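Local coordinates for uncharacterized protein MJ0327 (Methanocaldococcus jannaschii DSM 2661, PDB 2QTD) that is of unknown function but belongs to the dinitrogenase iron-molybdenum cofactor family and has a ribonuclease H-like fold, consistent with a role in handling that cofactor, at residues 3-11 with 52-63; 20-28 with 38-46. All blocks are in the same frame, centred on the assembly; numbering follows the deposited sequence.

Contact 1. Residues 3-11 with 52-63; sequences INMKVAISM and IVKENVNAIICK. With PG4 (tetraethylene glycol), chain D.
Lys6 reaches Glu55 because its CG is anti to the backbone N (chi1 -177°) and its chain then turns once, at chi3 (-60°). Glu55 bends at chi2 (-65°) and crosses the lysine at about a right angle. Lys6 NZ sits on a lone pair of Glu55 O, 2.8 Å away, in the carbonyl plane. Lys6 NZ also forms a salt bridge to Glu55 OE1 at 3.1 Å, from above the carboxylate plane. Glu55 OE2 has a salt-bridge partner in Lys40. The methylenes of Lys6 lie across Val57, with CD 3.6 Å from Val57 CG1. A tetraethylene glycol, probably from the crystallisation liquor, accepts a weak hydrogen bond from Lys6 NZ through O3 and donates from O5 to Glu55 OE2.

Just before strand 59-62, Asn58 is bonded to Lys6 by both its side chain and its backbone. Asn58 OD1 accepts Lys6 N at 2.8 Å, almost straight, while Asn58 N donates to Lys6 O. From there the parallel pairing is regular: Ala8 N bonds to Ala59 O, Ile61 N to Ala8 O, and Ser10 N to Ile61 O. A water joins Ser10 OG to Lys63 N.

Val7 CG1 packs on Ile61 CG1 at 3.8 Å. This side of the sheet, with Ile9, is covered by helix 87-95. Helices 46-54 and 67-74 lie over the Ala8 and Ile60 face. Strand 5-11 lies between strands 25-32 and 59-62.

Contact 2. Residues 20-28 with 38-46; sequences FEDCKYFLI and STKVIFNDE
Asn44 ND2 is gripped by two backbone carbonyls, Glu21 O at 2.9 Å and Cys23 O at 3.0 Å. Both oxygens lie close to the amide plane. The bond to Cys23 O is the straighter, 164° at the hydrogen. ND2 stands well above the carbonyl plane of Glu21. Asn44 OD1 takes a hydrogen bond from a water at 2.8 Å, and that water also donates to Phe20 O. Lys49 is a further partner of OD1. With CG anti to the backbone N (chi1 -174°), the amide extends into the loop at 20-23.

Asn44 N donates to Lys24 O at 3.0 Å. Asn44 is also the centre of an inverse gamma turn, where the chain leaves the strand. The Phe26 ring lies by the amide, its CZ 3.5 Å from Asn44 OD1, with the two planes 58° apart. One face of the Phe20 ring carries Phe26 CE1.

The antiparallel pairing continues through the hydrogen-bonded pairs Phe26-Ile42 and Ile28-Lys40. On the inner side, Ile28 CG1 packs 3.8 Å from Ile42 CD1. On the other side, Tyr25 CD2 meets Val41 CG1 at 3.7 Å, and Phe43 CD1 lies near Tyr25 CB. Lys24 and Tyr25 form a classic beta bulge opposite Met11.

The amide of Asn44 ties the loop at 20-23 to the end of strand 35-43, beside the backbone bond to Lys24 O. Both ends of that amide are bonded, which should fix its rotation.

Contact 1 and contact 2 belong to one mixed sheet, and their centres are about 10 Å apart. Strands 5-11 and 25-32 are neighbours in it, so the hairpin of contact 2 is joined edge to edge to the parallel pair of contact 1. Met11 N and Tyr25 O, 2.8 Å apart, probably form a hydrogen bond there. Lys40 NZ lies 2.7 Å from Glu55 OE2, which makes Glu55 a meeting point of lysines from both contacts. The Ile52 side chain of helix 46-54 touches Phe26. Bound tetraethylene glycol molecules lie beside both contacts. They probably come from the crystallisation liquor and do not by themselves define a cofactor site.

Contact 1. Residues 3-11 with 52-63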
# COMPACT_ATOMS: atom_id res chain seq x y z
N ILE A 3 -3.24 5.58 -15.32
CA ILE A 3 -3.44 5.74 -13.89
C ILE A 3 -2.72 6.99 -13.33
O ILE A 3 -1.53 7.24 -13.64
CB ILE A 3 -3.24 4.39 -13.07
CG1 ILE A 3 -1.81 4.05 -12.72
CG2 ILE A 3 -3.90 3.19 -13.79
CD1 ILE A 3 -1.73 3.13 -11.49
N ASN A 4 -3.51 7.77 -12.58
CA ASN A 4 -3.07 8.88 -11.75
C ASN A 4 -3.48 8.61 -10.28
O ASN A 4 -4.62 9.00 -9.91
CB ASN A 4 -3.77 10.14 -12.26
CG ASN A 4 -3.46 10.44 -13.72
OD1 ASN A 4 -4.33 10.31 -14.60
ND2 ASN A 4 -2.24 10.85 -13.98
N MSE A 5 -2.63 7.97 -9.46
CA MSE A 5 -3.03 7.49 -8.13
C MSE A 5 -1.92 7.60 -7.09
O MSE A 5 -0.76 7.59 -7.43
CB MSE A 5 -3.43 6.01 -8.23
CG MSE A 5 -4.71 5.74 -9.02
SE MSE A 5 -5.00 3.83 -9.00
CE MSE A 5 -6.05 3.62 -7.38
N LYS A 6 -2.32 7.62 -5.82
CA LYS A 6 -1.41 7.53 -4.70
C LYS A 6 -1.64 6.14 -4.05
O LYS A 6 -2.77 5.77 -3.79
CB LYS A 6 -1.72 8.64 -3.68
CG LYS A 6 -0.79 8.71 -2.50
CD LYS A 6 -1.22 9.72 -1.44
CE LYS A 6 -1.31 11.14 -1.95
NZ LYS A 6 -1.34 12.15 -0.84
N VAL A 7 -0.55 5.40 -3.86
CA VAL A 7 -0.62 4.01 -3.36
C VAL A 7 0.27 3.89 -2.14
O VAL A 7 1.43 4.33 -2.15
CB VAL A 7 -0.19 2.98 -4.42
CG1 VAL A 7 -0.38 1.55 -3.87
CG2 VAL A 7 -0.94 3.22 -5.79
N ALA A 8 -0.29 3.36 -1.08
CA ALA A 8 0.53 3.00 0.13
C ALA A 8 0.94 1.51 0.16
O ALA A 8 0.11 0.62 0.02
CB ALA A 8 -0.21 3.42 1.41
N ILE A 9 2.22 1.26 0.36
CA ILE A 9 2.79 -0.11 0.40
C ILE A 9 3.39 -0.38 1.75
O ILE A 9 4.26 0.39 2.23
CB ILE A 9 3.85 -0.32 -0.70
CG1 ILE A 9 3.30 0.21 -2.03
CG2 ILE A 9 4.30 -1.83 -0.71
CD1 ILE A 9 4.14 0.08 -3.23
N SER A 10 3.02 -1.51 2.35
CA SER A 10 3.52 -1.87 3.68
C SER A 10 4.93 -2.46 3.53
O SER A 10 5.10 -3.51 2.94
CB SER A 10 2.56 -2.86 4.28
OG SER A 10 2.47 -4.03 3.49
N MSE A 11 5.93 -1.76 4.07
CA MSE A 11 7.35 -2.08 3.84
C MSE A 11 8.14 -2.46 5.10
O MSE A 11 8.03 -1.85 6.16
CB MSE A 11 8.07 -0.91 3.15
CG MSE A 11 7.59 -0.61 1.74
SE MSE A 11 8.00 -2.09 0.53
CE MSE A 11 9.98 -2.27 0.72
N ILE A 52 -1.09 8.12 7.79
CA ILE A 52 -1.45 7.33 6.62
C ILE A 52 -2.92 7.63 6.24
O ILE A 52 -3.27 7.73 5.06
CB ILE A 52 -1.13 5.82 6.88
CG1 ILE A 52 -1.05 5.03 5.59
CG2 ILE A 52 -2.13 5.19 7.89
CD1 ILE A 52 -0.90 3.55 5.84
N VAL A 53 -3.78 7.84 7.23
CA VAL A 53 -5.16 8.21 6.95
C VAL A 53 -5.23 9.59 6.28
O VAL A 53 -6.01 9.78 5.34
CB VAL A 53 -6.06 8.15 8.25
CG1 VAL A 53 -7.47 8.65 7.97
CG2 VAL A 53 -6.08 6.76 8.79
N LYS A 54 -4.43 10.55 6.77
CA LYS A 54 -4.41 11.92 6.23
C LYS A 54 -3.92 12.03 4.77
O LYS A 54 -4.25 12.99 4.05
CB LYS A 54 -3.56 12.83 7.13
CG LYS A 54 -4.12 13.07 8.54
CD LYS A 54 -3.26 14.10 9.28
N GLU A 55 -3.11 11.07 4.33
CA GLU A 55 -2.60 11.02 2.94
C GLU A 55 -3.67 10.85 1.88
O GLU A 55 -3.47 11.25 0.73
CB GLU A 55 -1.59 9.84 2.80
CG GLU A 55 -0.23 10.06 3.43
CD GLU A 55 0.55 11.19 2.74
OE1 GLU A 55 0.53 11.32 1.47
OE2 GLU A 55 1.17 11.95 3.49
N ASN A 56 -4.80 10.26 2.27
CA ASN A 56 -5.95 10.09 1.36
C ASN A 56 -5.53 9.29 0.10
O ASN A 56 -5.74 9.73 -1.05
CB ASN A 56 -6.55 11.44 1.01
CG ASN A 56 -7.96 11.34 0.44
OD1 ASN A 56 -8.66 10.34 0.64
ND2 ASN A 56 -8.40 12.40 -0.26
N VAL A 57 -4.91 8.14 0.35
CA VAL A 57 -4.37 7.30 -0.72
C VAL A 57 -5.55 6.69 -1.51
O VAL A 57 -6.70 6.64 -1.02
CB VAL A 57 -3.35 6.21 -0.22
CG1 VAL A 57 -2.19 6.87 0.56
CG2 VAL A 57 -4.04 5.08 0.59
N ASN A 58 -5.28 6.31 -2.73
CA ASN A 58 -6.28 5.62 -3.56
C ASN A 58 -6.30 4.10 -3.29
O ASN A 58 -7.32 3.44 -3.51
CB ASN A 58 -6.04 5.88 -5.05
CG ASN A 58 -6.06 7.36 -5.41
OD1 ASN A 58 -5.02 8.03 -5.46
ND2 ASN A 58 -7.26 7.89 -5.65
N ALA A 59 -5.19 3.53 -2.86
CA ALA A 59 -5.03 2.08 -2.82
C ALA A 59 -3.96 1.74 -1.82
O ALA A 59 -3.07 2.59 -1.54
CB ALA A 59 -4.63 1.58 -4.21
N ILE A 60 -4.03 0.51 -1.27
CA ILE A 60 -3.00 -0.09 -0.43
C ILE A 60 -2.52 -1.37 -1.10
O ILE A 60 -3.35 -2.09 -1.65
CB ILE A 60 -3.55 -0.38 1.01
CG1 ILE A 60 -3.75 0.90 1.80
CG2 ILE A 60 -2.61 -1.32 1.80
CD1 ILE A 60 -4.68 0.78 3.07
N ILE A 61 -1.21 -1.67 -1.02
CA ILE A 61 -0.61 -2.96 -1.40
C ILE A 61 -0.02 -3.52 -0.12
O ILE A 61 0.77 -2.87 0.53
CB ILE A 61 0.40 -2.87 -2.51
CG1 ILE A 61 -0.22 -2.29 -3.77
CG2 ILE A 61 1.04 -4.22 -2.81
CD1 ILE A 61 0.84 -2.01 -4.86
N CYS A 62 -0.48 -4.72 0.23
CA CYS A 62 0.03 -5.47 1.37
C CYS A 62 -0.17 -6.98 1.16
O CYS A 62 -0.82 -7.39 0.24
CB CYS A 62 -0.67 -5.01 2.66
SG CYS A 62 -2.47 -5.38 2.71
N LYS A 63 0.46 -7.76 2.02
CA LYS A 63 0.34 -9.21 1.97
C LYS A 63 -0.78 -9.69 2.85
O LYS A 63 -1.42 -10.68 2.51
CB LYS A 63 1.64 -9.87 2.38
CG LYS A 63 2.78 -9.69 1.42
CD LYS A 63 3.94 -10.57 1.85
CE LYS A 63 5.20 -10.41 1.02
NZ LYS A 63 6.22 -11.41 1.46
C4 PG4 D . -2.27 14.74 -3.59
O3 PG4 D . -1.04 14.69 -2.86
C5 PG4 D . -0.96 15.72 -1.87
C6 PG4 D . 0.15 15.38 -0.86
O4 PG4 D . -0.21 15.78 0.46
C7 PG4 D . -1.05 14.89 1.19
C8 PG4 D . -1.01 15.31 2.65
O5 PG4 D . 0.34 15.10 3.09
O HOH W 1 2.09 -6.69 4.16

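Contact 2. Residues 20-28 with 38-46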
# COMPACT_ATOMS: atom_id res chain seq x y z
N PHE A 20 0.22 -5.43 6.95
CA PHE A 20 -0.02 -4.01 7.07
C PHE A 20 0.34 -3.57 8.48
O PHE A 20 0.87 -2.46 8.66
CB PHE A 20 -1.51 -3.73 6.75
CG PHE A 20 -1.88 -2.29 6.74
CD1 PHE A 20 -1.67 -1.53 5.61
CD2 PHE A 20 -2.48 -1.70 7.84
CE1 PHE A 20 -2.06 -0.20 5.56
CE2 PHE A 20 -2.84 -0.37 7.81
CZ PHE A 20 -2.62 0.38 6.68
N GLU A 21 0.09 -4.44 9.45
CA GLU A 21 0.27 -4.09 10.86
C GLU A 21 1.73 -4.16 11.31
O GLU A 21 2.15 -3.35 12.12
CB GLU A 21 -0.63 -4.95 11.77
CG GLU A 21 -2.13 -4.69 11.55
CD GLU A 21 -2.68 -5.30 10.26
OE1 GLU A 21 -2.13 -6.29 9.76
OE2 GLU A 21 -3.67 -4.77 9.73
N ASP A 22 2.50 -5.12 10.79
CA ASP A 22 3.85 -5.39 11.28
C ASP A 22 4.95 -4.58 10.58
O ASP A 22 6.12 -4.64 10.99
CB ASP A 22 4.12 -6.91 11.27
CG ASP A 22 4.87 -7.42 10.03
OD1 ASP A 22 4.57 -7.06 8.91
OD2 ASP A 22 5.78 -8.26 10.20
N CYS A 23 4.59 -3.84 9.53
CA CYS A 23 5.61 -3.15 8.73
C CYS A 23 6.44 -2.14 9.52
O CYS A 23 6.04 -1.66 10.59
CB CYS A 23 5.03 -2.52 7.47
SG CYS A 23 3.93 -1.14 7.68
N LYS A 24 7.65 -1.90 9.03
CA LYS A 24 8.47 -0.80 9.57
C LYS A 24 7.94 0.55 9.15
O LYS A 24 7.89 1.50 9.94
CB LYS A 24 9.95 -1.00 9.18
CG LYS A 24 10.92 0.10 9.63
CD LYS A 24 11.04 0.17 11.18
CE LYS A 24 11.77 1.44 11.69
NZ LYS A 24 11.96 1.36 13.17
N TYR A 25 7.53 0.65 7.88
CA TYR A 25 7.04 1.92 7.31
C TYR A 25 6.10 1.65 6.16
O TYR A 25 6.10 0.53 5.63
CB TYR A 25 8.18 2.85 6.86
CG TYR A 25 8.97 2.38 5.65
CD1 TYR A 25 9.97 1.45 5.79
CD2 TYR A 25 8.74 2.88 4.38
CE1 TYR A 25 10.72 1.00 4.68
CE2 TYR A 25 9.49 2.43 3.26
CZ TYR A 25 10.47 1.50 3.43
OH TYR A 25 11.23 1.04 2.37
N PHE A 26 5.30 2.67 5.82
CA PHE A 26 4.45 2.75 4.64
C PHE A 26 5.20 3.58 3.62
O PHE A 26 5.70 4.70 3.93
CB PHE A 26 3.11 3.40 4.94
CG PHE A 26 2.40 2.77 6.09
CD1 PHE A 26 1.80 1.53 5.94
CD2 PHE A 26 2.31 3.43 7.30
CE1 PHE A 26 1.14 0.94 7.02
CE2 PHE A 26 1.63 2.85 8.39
CZ PHE A 26 1.06 1.61 8.24
N LEU A 27 5.42 2.99 2.45
CA LEU A 27 5.92 3.71 1.29
C LEU A 27 4.73 4.32 0.53
O LEU A 27 3.86 3.59 0.02
CB LEU A 27 6.75 2.78 0.41
CG LEU A 27 7.36 3.40 -0.88
CD1 LEU A 27 8.42 4.44 -0.51
CD2 LEU A 27 8.00 2.32 -1.71
N ILE A 28 4.70 5.66 0.44
CA ILE A 28 3.64 6.36 -0.28
C ILE A 28 4.19 6.69 -1.68
O ILE A 28 5.15 7.45 -1.82
CB ILE A 28 3.15 7.62 0.47
CG1 ILE A 28 2.82 7.38 1.94
CG2 ILE A 28 1.97 8.25 -0.24
CD1 ILE A 28 1.87 6.24 2.20
N SER A 38 6.92 10.12 -7.41
CA SER A 38 7.54 10.44 -6.15
C SER A 38 7.27 9.38 -5.09
O SER A 38 6.38 8.51 -5.25
CB SER A 38 6.99 11.78 -5.64
OG SER A 38 5.67 11.58 -5.22
N THR A 39 8.05 9.45 -4.00
CA THR A 39 7.98 8.53 -2.91
C THR A 39 8.15 9.26 -1.59
O THR A 39 8.76 10.32 -1.51
CB THR A 39 9.04 7.38 -3.00
OG1 THR A 39 10.35 7.91 -2.83
CG2 THR A 39 8.90 6.59 -4.39
N LYS A 40 7.62 8.66 -0.54
CA LYS A 40 7.70 9.20 0.79
C LYS A 40 7.58 8.04 1.83
O LYS A 40 6.77 7.11 1.66
CB LYS A 40 6.58 10.21 0.99
CG LYS A 40 6.64 10.91 2.32
CD LYS A 40 5.79 12.16 2.38
CE LYS A 40 4.34 11.86 2.59
NZ LYS A 40 3.55 13.05 3.08
N VAL A 41 8.39 8.12 2.88
CA VAL A 41 8.34 7.18 4.00
C VAL A 41 7.50 7.72 5.14
O VAL A 41 7.72 8.85 5.60
CB VAL A 41 9.74 6.94 4.49
CG1 VAL A 41 9.76 6.13 5.78
CG2 VAL A 41 10.54 6.28 3.36
N ILE A 42 6.55 6.92 5.60
CA ILE A 42 5.79 7.20 6.83
C ILE A 42 6.05 6.03 7.79
O ILE A 42 5.63 4.90 7.53
CB ILE A 42 4.27 7.41 6.58
CG1 ILE A 42 3.96 8.63 5.66
CG2 ILE A 42 3.55 7.57 7.93
CD1 ILE A 42 2.47 8.91 5.43
N PHE A 43 6.74 6.29 8.90
CA PHE A 43 6.99 5.19 9.86
C PHE A 43 5.71 4.67 10.48
O PHE A 43 4.78 5.42 10.69
CB PHE A 43 8.06 5.59 10.88
CG PHE A 43 9.43 5.68 10.28
CD1 PHE A 43 10.03 4.55 9.73
CD2 PHE A 43 10.09 6.91 10.20
CE1 PHE A 43 11.28 4.60 9.16
CE2 PHE A 43 11.36 7.00 9.61
CZ PHE A 43 11.96 5.85 9.08
N ASN A 44 5.63 3.36 10.68
CA ASN A 44 4.46 2.71 11.26
C ASN A 44 4.52 2.79 12.80
O ASN A 44 4.63 1.78 13.49
CB ASN A 44 4.41 1.26 10.80
CG ASN A 44 3.16 0.54 11.25
OD1 ASN A 44 2.12 1.18 11.57
ND2 ASN A 44 3.23 -0.78 11.26
N ASP A 45 4.44 4.02 13.32
CA ASP A 45 4.38 4.26 14.77
C ASP A 45 3.01 4.87 15.04
O ASP A 45 2.19 4.93 14.13
CB ASP A 45 5.57 5.08 15.27
CG ASP A 45 5.74 6.44 14.59
OD1 ASP A 45 4.80 6.93 13.98
OD2 ASP A 45 6.86 7.01 14.67
N GLU A 46 2.73 5.27 16.29
CA GLU A 46 1.41 5.84 16.64
C GLU A 46 1.03 7.04 15.73
O GLU A 46 -0.10 7.11 15.24
CB GLU A 46 1.35 6.25 18.12
O HOH W 2 0.10 -0.51 10.69